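Local structure of glucose-1-phosphate thymidylyltransferase (Bacillus anthracis, 4ECM) at residues Met57-Val62 against Val86-Ser91; Asp72-Thr77 against Thr100-Asp105. The protein probably catalyses the transfer of thymidylate from dTTP to glucose-1-phosphate, giving dTDP-glucose and pyrophosphate, a step of dTDP-L-rhamnose biosynthesis. All coordinates share one frame; numbering follows the deposited sequence.

Contact 1: residues Met57-Val62 against Val86-Ser91; sequences MIYHAV and VSFLGS
Leu89 pushes its forked tip between Ile58, Tyr59 and Val62, and this cluster is the densest, purely apolar part of the contact. One branch, Leu89 CD1, meets Ile58 CD1 at 3.9 Å; the other, Leu89 CD2, lies 4.0 Å from Tyr59 CE1 and 4.1 Å from Val62 CG2. A leucine suits this spot because its fork serves Ile58 with one methyl and both Tyr59 and Val62 with the other. Ile58 reaches across by its longer arm: CG1 stands anti to the backbone N (chi1 -161°) and the chain runs on extended to CD1. By contrast, the flank where Tyr59 meets Phe88 is touched at few atoms and includes a hydroxyl. Tyr59 OH lies 3.6 Å from Phe88 CD1, near the plane of that ring, while the two ring planes stand nearly perpendicular at 88° with centroids 6.0 Å apart. Lys43 of a second subunit packs on Tyr59 and hydrogen-bonds Phe88 O, so that flank is covered by a subunit interface and not by solvent alone. Helices 57-67 and 82-89 thus meet over the central sheet, Ile58 and Val62 resting on Ile29 of strand 25-30, and Leu89 on Phe99 and Tyr101 of strand 98-103.

Contact 2: residues Asp72-Thr77 against Thr100-Asp105; sequences DIMIIT and TYRVQD. With DAU (2'deoxy-thymidine-5'-diphospho-alpha-D-glucose), chain B.
Gln104 is tied to the neighbouring strand by its backbone, Gln104 N donating to Thr77 O at 3.0 Å, and by Gln104 CB, 3.8 Å from Ile76 CG2. With chi1 near 180° (-175°) its chain runs straight out and carries the amide to the thymine of dTDP-glucose. There N31 of the ligand donates to Gln104 OE1 at 2.7 Å in a nearly straight bond (169°). The carboxamide, acceptor and donor at once, matches the imide edge of the base, although Gln104 NE2 bonds only weakly to O41 and also serves Gln112 OE1 and Gly109 O. Further back, Thr100 N, Ile75 N and Arg102 N continue the parallel ladder to Ile73 O, Thr100 O and Ile75 O. Beta-branched Ile75, Ile76 and Thr100 suit such extended backbone. Arg102 lays its aliphatic part along Met74 and Ile76, with Arg102 CB 3.6 Å from Ile76 CD1, while its guanidinium reaches Leu116 O and Phe99 O of a third subunit. On the other face, Ile75 CB rests 3.7 Å from Tyr101 CD1. These parallel strands belong to a beta-alpha-beta unit of the Rossmann-like nucleotidyltransferase fold, with a base-binding glutamine near the C-terminal end of the second strand.

Overall arrangement
From the N terminus, strand 25-30 leads towards helix 57-67, which supplies the first half of contact 1. Strand 72-77 follows with the first half of contact 2. Contact 1 then closes the loop from helix 57-67 to helix 82-89, and contact 2 closes that from strand 72-77 to segment 100-105. The segments alternate, so the two closures cross: contact 1 joins two helices on one face of the sheet, and contact 2 pairs two strands within it. They meet directly where Tyr101 OH lies 2.6 Å from Gly90 O, a probable hydrogen bond, and where Leu89 CD1 packs on Ile75 CD1. Both also reach the third subunit, linking this layered core to the assembly.

Contact 1: residues Met57-Val62 against Val86-Ser91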
ATOM      1  N   MET A  57     -13.378   0.846 -13.019  1.00 19.35           N
ATOM      2  CA  MET A  57     -14.717   0.275 -13.038  1.00 18.94           C
ATOM      3  C   MET A  57     -15.684   0.915 -12.037  1.00 19.25           C
ATOM      4  O   MET A  57     -16.819   1.202 -12.380  1.00 18.86           O
ATOM      5  CB  MET A  57     -14.617  -1.229 -12.771  1.00 19.40           C
ATOM      6  CG  MET A  57     -15.931  -2.007 -12.804  1.00 19.20           C
ATOM      7  SD  MET A  57     -15.715  -3.762 -12.374  1.00 18.39           S
ATOM      8  CE  MET A  57     -14.428  -4.317 -13.536  1.00 12.09           C
ATOM      9  N   ILE A  58     -15.222   1.154 -10.815  1.00 18.87           N
ATOM     10  CA  ILE A  58     -16.102   1.662  -9.756  1.00 18.50           C
ATOM     11  C   ILE A  58     -16.627   3.076  -9.997  1.00 18.40           C
ATOM     12  O   ILE A  58     -17.680   3.440  -9.459  1.00 17.37           O
ATOM     13  CB  ILE A  58     -15.441   1.510  -8.354  1.00 18.53           C
ATOM     14  CG1 ILE A  58     -16.493   1.594  -7.239  1.00 18.37           C
ATOM     15  CG2 ILE A  58     -14.298   2.490  -8.162  1.00 15.91           C
ATOM     16  CD1 ILE A  58     -15.941   1.209  -5.897  1.00 16.84           C
ATOM     17  N   TYR A  59     -15.920   3.871 -10.806  1.00 18.05           N
ATOM     18  CA  TYR A  59     -16.375   5.233 -11.102  1.00 18.31           C
ATOM     19  C   TYR A  59     -17.738   5.228 -11.771  1.00 17.58           C
ATOM     20  O   TYR A  59     -18.509   6.155 -11.590  1.00 16.61           O
ATOM     21  CB  TYR A  59     -15.405   5.982 -12.018  1.00 19.40           C
ATOM     22  CG  TYR A  59     -14.250   6.697 -11.349  1.00 22.24           C
ATOM     23  CD1 TYR A  59     -13.700   6.240 -10.159  1.00 27.18           C
ATOM     24  CD2 TYR A  59     -13.642   7.794 -11.968  1.00 27.09           C
ATOM     25  CE1 TYR A  59     -12.613   6.887  -9.573  1.00 28.16           C
ATOM     26  CE2 TYR A  59     -12.554   8.441 -11.391  1.00 27.40           C
ATOM     27  CZ  TYR A  59     -12.045   7.976 -10.196  1.00 26.21           C
ATOM     28  OH  TYR A  59     -10.983   8.615  -9.617  1.00 28.98           O
ATOM     29  N   HIS A  60     -18.020   4.200 -12.557  1.00 16.97           N
ATOM     30  CA  HIS A  60     -19.291   4.120 -13.275  1.00 17.72           C
ATOM     31  C   HIS A  60     -20.470   4.077 -12.301  1.00 18.10           C
ATOM     32  O   HIS A  60     -21.443   4.789 -12.494  1.00 18.14           O
ATOM     33  CB  HIS A  60     -19.322   2.925 -14.239  1.00 16.77           C
ATOM     34  CG  HIS A  60     -18.325   3.029 -15.349  1.00 19.02           C
ATOM     35  ND1 HIS A  60     -18.655   3.488 -16.605  1.00 19.04           N
ATOM     36  CD2 HIS A  60     -16.990   2.792 -15.374  1.00 22.40           C
ATOM     37  CE1 HIS A  60     -17.573   3.498 -17.367  1.00 21.18           C
ATOM     38  NE2 HIS A  60     -16.544   3.092 -16.641  1.00 19.57           N
ATOM     39  N   ALA A  61     -20.345   3.280 -11.246  1.00 17.76           N
ATOM     40  CA  ALA A  61     -21.399   3.143 -10.252  1.00 18.40           C
ATOM     41  C   ALA A  61     -21.597   4.450  -9.487  1.00 18.40           C
ATOM     42  O   ALA A  61     -22.739   4.874  -9.217  1.00 18.62           O
ATOM     43  CB  ALA A  61     -21.080   1.999  -9.312  1.00 17.02           C
ATOM     44  N   VAL A  62     -20.488   5.102  -9.161  1.00 18.86           N
ATOM     45  CA  VAL A  62     -20.528   6.384  -8.463  1.00 18.74           C
ATOM     46  C   VAL A  62     -21.280   7.425  -9.326  1.00 20.75           C
ATOM     47  O   VAL A  62     -22.183   8.098  -8.845  1.00 19.49           O
ATOM     48  CB  VAL A  62     -19.103   6.885  -8.124  1.00 19.71           C
ATOM     49  CG1 VAL A  62     -19.138   8.306  -7.550  1.00 16.05           C
ATOM     50  CG2 VAL A  62     -18.386   5.896  -7.146  1.00 14.49           C
ATOM     51  N   VAL A  86     -10.062   3.495  -1.379  1.00 21.48           N
ATOM     52  CA  VAL A  86     -10.099   4.813  -0.757  1.00 21.51           C
ATOM     53  C   VAL A  86      -9.139   5.789  -1.450  1.00 23.38           C
ATOM     54  O   VAL A  86      -9.460   6.967  -1.590  1.00 22.72           O
ATOM     55  CB  VAL A  86      -9.839   4.718   0.751  1.00 22.32           C
ATOM     56  CG1 VAL A  86      -9.680   6.101   1.357  1.00 21.42           C
ATOM     57  CG2 VAL A  86     -10.999   3.948   1.425  1.00 18.08           C
ATOM     58  N   SER A  87      -7.974   5.311  -1.910  1.00 24.00           N
ATOM     59  CA  SER A  87      -7.060   6.202  -2.608  1.00 25.44           C
ATOM     60  C   SER A  87      -7.724   6.764  -3.839  1.00 25.89           C
ATOM     61  O   SER A  87      -7.459   7.899  -4.208  1.00 27.17           O
ATOM     62  CB  SER A  87      -5.750   5.522  -2.989  1.00 25.07           C
ATOM     63  OG  SER A  87      -5.042   5.121  -1.830  1.00 33.20           O
ATOM     64  N   PHE A  88      -8.557   5.974  -4.509  1.00 26.57           N
ATOM     65  CA  PHE A  88      -9.300   6.507  -5.675  1.00 27.43           C
ATOM     66  C   PHE A  88     -10.453   7.422  -5.300  1.00 26.03           C
ATOM     67  O   PHE A  88     -10.625   8.496  -5.893  1.00 27.60           O
ATOM     68  CB  PHE A  88      -9.940   5.398  -6.514  1.00 27.78           C
ATOM     69  CG  PHE A  88      -9.102   4.907  -7.643  1.00 30.14           C
ATOM     70  CD1 PHE A  88      -9.042   5.633  -8.834  1.00 33.95           C
ATOM     71  CD2 PHE A  88      -8.432   3.686  -7.562  1.00 32.24           C
ATOM     72  CE1 PHE A  88      -8.280   5.168  -9.920  1.00 34.78           C
ATOM     73  CE2 PHE A  88      -7.670   3.208  -8.647  1.00 34.71           C
ATOM     74  CZ  PHE A  88      -7.591   3.949  -9.823  1.00 34.15           C
ATOM     75  N   LEU A  89     -11.252   6.992  -4.327  1.00 23.91           N
ATOM     76  CA  LEU A  89     -12.517   7.666  -4.039  1.00 22.10           C
ATOM     77  C   LEU A  89     -12.516   8.784  -3.000  1.00 21.97           C
ATOM     78  O   LEU A  89     -13.328   9.720  -3.076  1.00 19.15           O
ATOM     79  CB  LEU A  89     -13.561   6.607  -3.696  1.00 22.64           C
ATOM     80  CG  LEU A  89     -13.967   5.624  -4.818  1.00 23.38           C
ATOM     81  CD1 LEU A  89     -15.078   4.715  -4.304  1.00 18.66           C
ATOM     82  CD2 LEU A  89     -14.439   6.323  -6.091  1.00 19.16           C
ATOM     83  N   GLY A  90     -11.637   8.671  -2.016  1.00 21.22           N
ATOM     84  CA  GLY A  90     -11.519   9.673  -0.983  1.00 21.11           C
ATOM     85  C   GLY A  90     -12.786   9.894  -0.188  1.00 21.14           C
ATOM     86  O   GLY A  90     -13.559   8.971   0.050  1.00 21.48           O
ATOM     87  N   SER A  91     -12.998  11.130   0.228  1.00 21.10           N
ATOM     88  CA  SER A  91     -14.189  11.475   0.974  1.00 22.85           C
ATOM     89  C   SER A  91     -15.396  11.543   0.054  1.00 23.24           C
ATOM     90  O   SER A  91     -16.536  11.499   0.510  1.00 22.39           O
ATOM     91  CB  SER A  91     -14.019  12.856   1.565  1.00 23.48           C
ATOM     92  OG  SER A  91     -13.985  13.796   0.507  1.00 24.71           O
TER

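Contact 2: residues Asp72-Thr77 against Thr100-Asp105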
ATOM      1  N   ASP A  72     -25.234  10.366  -0.660  1.00 24.02           N
ATOM      2  CA  ASP A  72     -24.809   9.654   0.554  1.00 23.43           C
ATOM      3  C   ASP A  72     -24.622   8.208   0.122  1.00 21.07           C
ATOM      4  O   ASP A  72     -25.591   7.473  -0.056  1.00 19.35           O
ATOM      5  CB  ASP A  72     -25.860   9.748   1.671  1.00 24.19           C
ATOM      6  CG  ASP A  72     -26.044  11.167   2.201  1.00 29.74           C
ATOM      7  OD1 ASP A  72     -25.058  11.919   2.303  1.00 30.78           O
ATOM      8  OD2 ASP A  72     -27.190  11.528   2.534  1.00 37.05           O
ATOM      9  N   ILE A  73     -23.370   7.796  -0.031  1.00 20.11           N
ATOM     10  CA  ILE A  73     -23.062   6.479  -0.576  1.00 18.93           C
ATOM     11  C   ILE A  73     -22.127   5.673   0.309  1.00 20.20           C
ATOM     12  O   ILE A  73     -21.086   6.175   0.757  1.00 19.08           O
ATOM     13  CB  ILE A  73     -22.363   6.634  -1.941  1.00 19.03           C
ATOM     14  CG1 ILE A  73     -23.241   7.448  -2.904  1.00 20.13           C
ATOM     15  CG2 ILE A  73     -22.023   5.254  -2.527  1.00 17.70           C
ATOM     16  CD1 ILE A  73     -22.550   7.929  -4.156  1.00 17.64           C
ATOM     17  N   MET A  74     -22.496   4.418   0.547  1.00 19.75           N
ATOM     18  CA  MET A  74     -21.651   3.524   1.300  1.00 20.50           C
ATOM     19  C   MET A  74     -20.943   2.569   0.340  1.00 19.93           C
ATOM     20  O   MET A  74     -21.552   2.032  -0.588  1.00 21.67           O
ATOM     21  CB  MET A  74     -22.454   2.745   2.353  1.00 20.72           C
ATOM     22  CG  MET A  74     -21.632   1.650   3.042  1.00 23.23           C
ATOM     23  SD  MET A  74     -22.233   1.186   4.685  1.00 25.61           S
ATOM     24  CE  MET A  74     -21.770   2.667   5.581  1.00 22.52           C
ATOM     25  N   ILE A  75     -19.659   2.358   0.583  1.00 20.36           N
ATOM     26  CA  ILE A  75     -18.819   1.489  -0.233  1.00 19.33           C
ATOM     27  C   ILE A  75     -18.375   0.312   0.624  1.00 19.61           C
ATOM     28  O   ILE A  75     -17.794   0.506   1.701  1.00 19.62           O
ATOM     29  CB  ILE A  75     -17.566   2.234  -0.693  1.00 20.06           C
ATOM     30  CG1 ILE A  75     -17.925   3.525  -1.468  1.00 22.01           C
ATOM     31  CG2 ILE A  75     -16.622   1.306  -1.501  1.00 20.61           C
ATOM     32  CD1 ILE A  75     -18.545   3.336  -2.775  1.00 20.44           C
ATOM     33  N   ILE A  76     -18.643  -0.903   0.149  1.00 19.42           N
ATOM     34  CA  ILE A  76     -18.234  -2.124   0.834  1.00 19.29           C
ATOM     35  C   ILE A  76     -17.134  -2.832   0.036  1.00 19.54           C
ATOM     36  O   ILE A  76     -17.266  -3.026  -1.170  1.00 19.56           O
ATOM     37  CB  ILE A  76     -19.395  -3.097   0.973  1.00 18.44           C
ATOM     38  CG1 ILE A  76     -20.563  -2.457   1.738  1.00 18.77           C
ATOM     39  CG2 ILE A  76     -18.930  -4.410   1.658  1.00 20.04           C
ATOM     40  CD1 ILE A  76     -20.245  -2.051   3.174  1.00 14.60           C
ATOM     41  N   THR A  77     -16.039  -3.191   0.697  1.00 20.31           N
ATOM     42  CA  THR A  77     -14.978  -3.953   0.036  1.00 21.95           C
ATOM     43  C   THR A  77     -14.191  -4.739   1.071  1.00 22.13           C
ATOM     44  O   THR A  77     -14.484  -4.667   2.263  1.00 23.58           O
ATOM     45  CB  THR A  77     -14.042  -3.053  -0.821  1.00 22.55           C
ATOM     46  OG1 THR A  77     -13.272  -3.874  -1.719  1.00 24.30           O
ATOM     47  CG2 THR A  77     -13.124  -2.207   0.060  1.00 23.30           C
ATOM     48  N   THR A 100     -18.833   6.680   2.794  1.00 19.42           N
ATOM     49  CA  THR A 100     -18.649   6.043   4.098  1.00 19.05           C
ATOM     50  C   THR A 100     -18.223   4.615   3.744  1.00 19.92           C
ATOM     51  O   THR A 100     -18.792   4.015   2.822  1.00 20.27           O
ATOM     52  CB  THR A 100     -19.944   6.083   4.930  1.00 20.47           C
ATOM     53  OG1 THR A 100     -20.316   7.451   5.157  1.00 18.96           O
ATOM     54  CG2 THR A 100     -19.771   5.377   6.298  1.00 18.49           C
ATOM     55  N   TYR A 101     -17.230   4.070   4.449  1.00 19.54           N
ATOM     56  CA  TYR A 101     -16.698   2.755   4.127  1.00 18.53           C
ATOM     57  C   TYR A 101     -16.817   1.704   5.223  1.00 18.38           C
ATOM     58  O   TYR A 101     -16.625   1.992   6.410  1.00 18.72           O
ATOM     59  CB  TYR A 101     -15.192   2.879   3.798  1.00 18.68           C
ATOM     60  CG  TYR A 101     -14.848   3.831   2.661  1.00 19.71           C
ATOM     61  CD1 TYR A 101     -14.714   3.373   1.352  1.00 21.52           C
ATOM     62  CD2 TYR A 101     -14.603   5.177   2.906  1.00 20.19           C
ATOM     63  CE1 TYR A 101     -14.374   4.264   0.286  1.00 22.24           C
ATOM     64  CE2 TYR A 101     -14.266   6.070   1.858  1.00 23.20           C
ATOM     65  CZ  TYR A 101     -14.153   5.599   0.557  1.00 20.63           C
ATOM     66  OH  TYR A 101     -13.818   6.466  -0.448  1.00 21.30           O
ATOM     67  N   ARG A 102     -17.080   0.470   4.808  1.00 17.95           N
ATOM     68  CA  ARG A 102     -17.097  -0.671   5.726  1.00 20.60           C
ATOM     69  C   ARG A 102     -16.448  -1.895   5.085  1.00 20.08           C
ATOM     70  O   ARG A 102     -16.539  -2.089   3.888  1.00 19.71           O
ATOM     71  CB  ARG A 102     -18.495  -1.015   6.184  1.00 19.69           C
ATOM     72  CG  ARG A 102     -19.192   0.124   6.892  1.00 22.63           C
ATOM     73  CD  ARG A 102     -20.242  -0.442   7.812  1.00 23.54           C
ATOM     74  NE  ARG A 102     -19.639  -0.974   9.032  1.00 23.64           N
ATOM     75  CZ  ARG A 102     -20.173  -1.925   9.786  1.00 26.34           C
ATOM     76  NH1 ARG A 102     -21.299  -2.541   9.418  1.00 27.76           N
ATOM     77  NH2 ARG A 102     -19.541  -2.307  10.892  1.00 26.71           N
ATOM     78  N   VAL A 103     -15.815  -2.713   5.921  1.00 21.61           N
ATOM     79  CA  VAL A 103     -15.104  -3.902   5.506  1.00 21.55           C
ATOM     80  C   VAL A 103     -15.938  -5.181   5.586  1.00 23.19           C
ATOM     81  O   VAL A 103     -16.583  -5.449   6.594  1.00 22.21           O
ATOM     82  CB  VAL A 103     -13.842  -4.117   6.411  1.00 22.19           C
ATOM     83  CG1 VAL A 103     -13.150  -5.476   6.115  1.00 20.36           C
ATOM     84  CG2 VAL A 103     -12.870  -2.947   6.264  1.00 21.22           C
ATOM     85  N   GLN A 104     -15.901  -5.966   4.508  1.00 25.22           N
ATOM     86  CA  GLN A 104     -16.532  -7.271   4.463  1.00 26.52           C
ATOM     87  C   GLN A 104     -15.370  -8.243   4.644  1.00 29.12           C
ATOM     88  O   GLN A 104     -14.493  -8.330   3.797  1.00 28.05           O
ATOM     89  CB  GLN A 104     -17.253  -7.503   3.138  1.00 26.45           C
ATOM     90  CG  GLN A 104     -18.024  -8.801   3.126  1.00 25.69           C
ATOM     91  CD  GLN A 104     -18.738  -9.071   1.827  1.00 27.07           C
ATOM     92  OE1 GLN A 104     -18.426  -8.475   0.784  1.00 24.47           O
ATOM     93  NE2 GLN A 104     -19.713  -9.995   1.874  1.00 25.16           N
ATOM     94  N   ASP A 105     -15.356  -8.939   5.775  1.00 33.21           N
ATOM     95  CA  ASP A 105     -14.248  -9.834   6.150  1.00 36.46           C
ATOM     96  C   ASP A 105     -13.929 -10.917   5.129  1.00 37.83           C
ATOM     97  O   ASP A 105     -12.778 -11.111   4.782  1.00 38.01           O
ATOM     98  CB  ASP A 105     -14.537 -10.485   7.515  1.00 37.22           C
ATOM     99  CG  ASP A 105     -14.484  -9.489   8.662  1.00 42.07           C
ATOM    100  OD1 ASP A 105     -15.399  -9.519   9.534  1.00 46.20           O
ATOM    101  OD2 ASP A 105     -13.534  -8.667   8.675  1.00 41.58           O
TER
HETATM  102  O6  DAU B 301     -24.302  -9.481 -12.454  1.00 29.54           O
HETATM  103  C6  DAU B 301     -25.668  -9.777 -12.160  1.00 29.79           C
HETATM  104  C5  DAU B 301     -25.744 -11.004 -11.262  1.00 29.00           C
HETATM  105  O5  DAU B 301     -24.955 -10.736 -10.107  1.00 28.07           O
HETATM  106  C4  DAU B 301     -27.189 -11.333 -10.871  1.00 28.91           C
HETATM  107  O4  DAU B 301     -27.956 -11.686 -12.016  1.00 24.77           O
HETATM  108  C3  DAU B 301     -27.268 -12.477  -9.863  1.00 26.95           C
HETATM  109  O3  DAU B 301     -28.642 -12.640  -9.453  1.00 23.48           O
HETATM  110  C2  DAU B 301     -26.372 -12.128  -8.669  1.00 27.75           C
HETATM  111  O2  DAU B 301     -26.317 -13.217  -7.729  1.00 27.92           O
HETATM  112  C1  DAU B 301     -24.960 -11.778  -9.124  1.00 28.85           C
HETATM  113  O1  DAU B 301     -24.341 -12.945  -9.652  1.00 31.50           O
HETATM  114  P2  DAU B 301     -22.732 -13.073  -9.710  1.00 34.76           P
HETATM  115  O3P DAU B 301     -22.170 -12.244 -10.840  1.00 38.83           O
HETATM  116  O4P DAU B 301     -22.414 -14.538  -9.597  1.00 29.34           O
HETATM  117  OPP DAU B 301     -22.285 -12.324  -8.348  1.00 38.28           O
HETATM  118  P   DAU B 301     -20.741 -12.151  -7.933  1.00 39.92           P
HETATM  119  O1P DAU B 301     -19.905 -12.016  -9.183  1.00 46.25           O
HETATM  120  O2P DAU B 301     -20.421 -13.186  -6.917  1.00 42.20           O
HETATM  121  O5' DAU B 301     -20.735 -10.706  -7.218  1.00 43.44           O
HETATM  122  C5' DAU B 301     -20.914  -9.545  -8.003  1.00 40.53           C
HETATM  123  C4' DAU B 301     -20.482  -8.250  -7.315  1.00 38.69           C
HETATM  124  O4' DAU B 301     -20.868  -8.161  -5.944  1.00 32.54           O
HETATM  125  C3' DAU B 301     -18.992  -8.004  -7.393  1.00 37.76           C
HETATM  126  O3' DAU B 301     -18.851  -6.704  -7.974  1.00 43.53           O
HETATM  127  C2' DAU B 301     -18.493  -8.014  -5.968  1.00 37.01           C
HETATM  128  C1' DAU B 301     -19.754  -7.856  -5.130  1.00 33.84           C
HETATM  129  N11 DAU B 301     -19.899  -8.786  -3.998  1.00 32.61           N
HETATM  130  C61 DAU B 301     -19.892 -10.178  -4.272  1.00 32.98           C
HETATM  131  C51 DAU B 301     -19.686 -11.095  -3.260  1.00 36.09           C
HETATM  132  C5A DAU B 301     -19.791 -12.578  -3.547  1.00 34.46           C
HETATM  133  C21 DAU B 301     -19.478  -8.358  -2.725  1.00 29.24           C
HETATM  134  O21 DAU B 301     -19.410  -7.039  -2.490  1.00 28.98           O
HETATM  135  N31 DAU B 301     -19.271  -9.229  -1.707  1.00 35.32           N
HETATM  136  C41 DAU B 301     -19.349 -10.570  -1.913  1.00 35.39           C
HETATM  137  O41 DAU B 301     -19.120 -11.426  -0.891  1.00 43.28           O
HETATM  138  O   HOH W   1     -21.654   8.370   3.113  1.00 20.30           O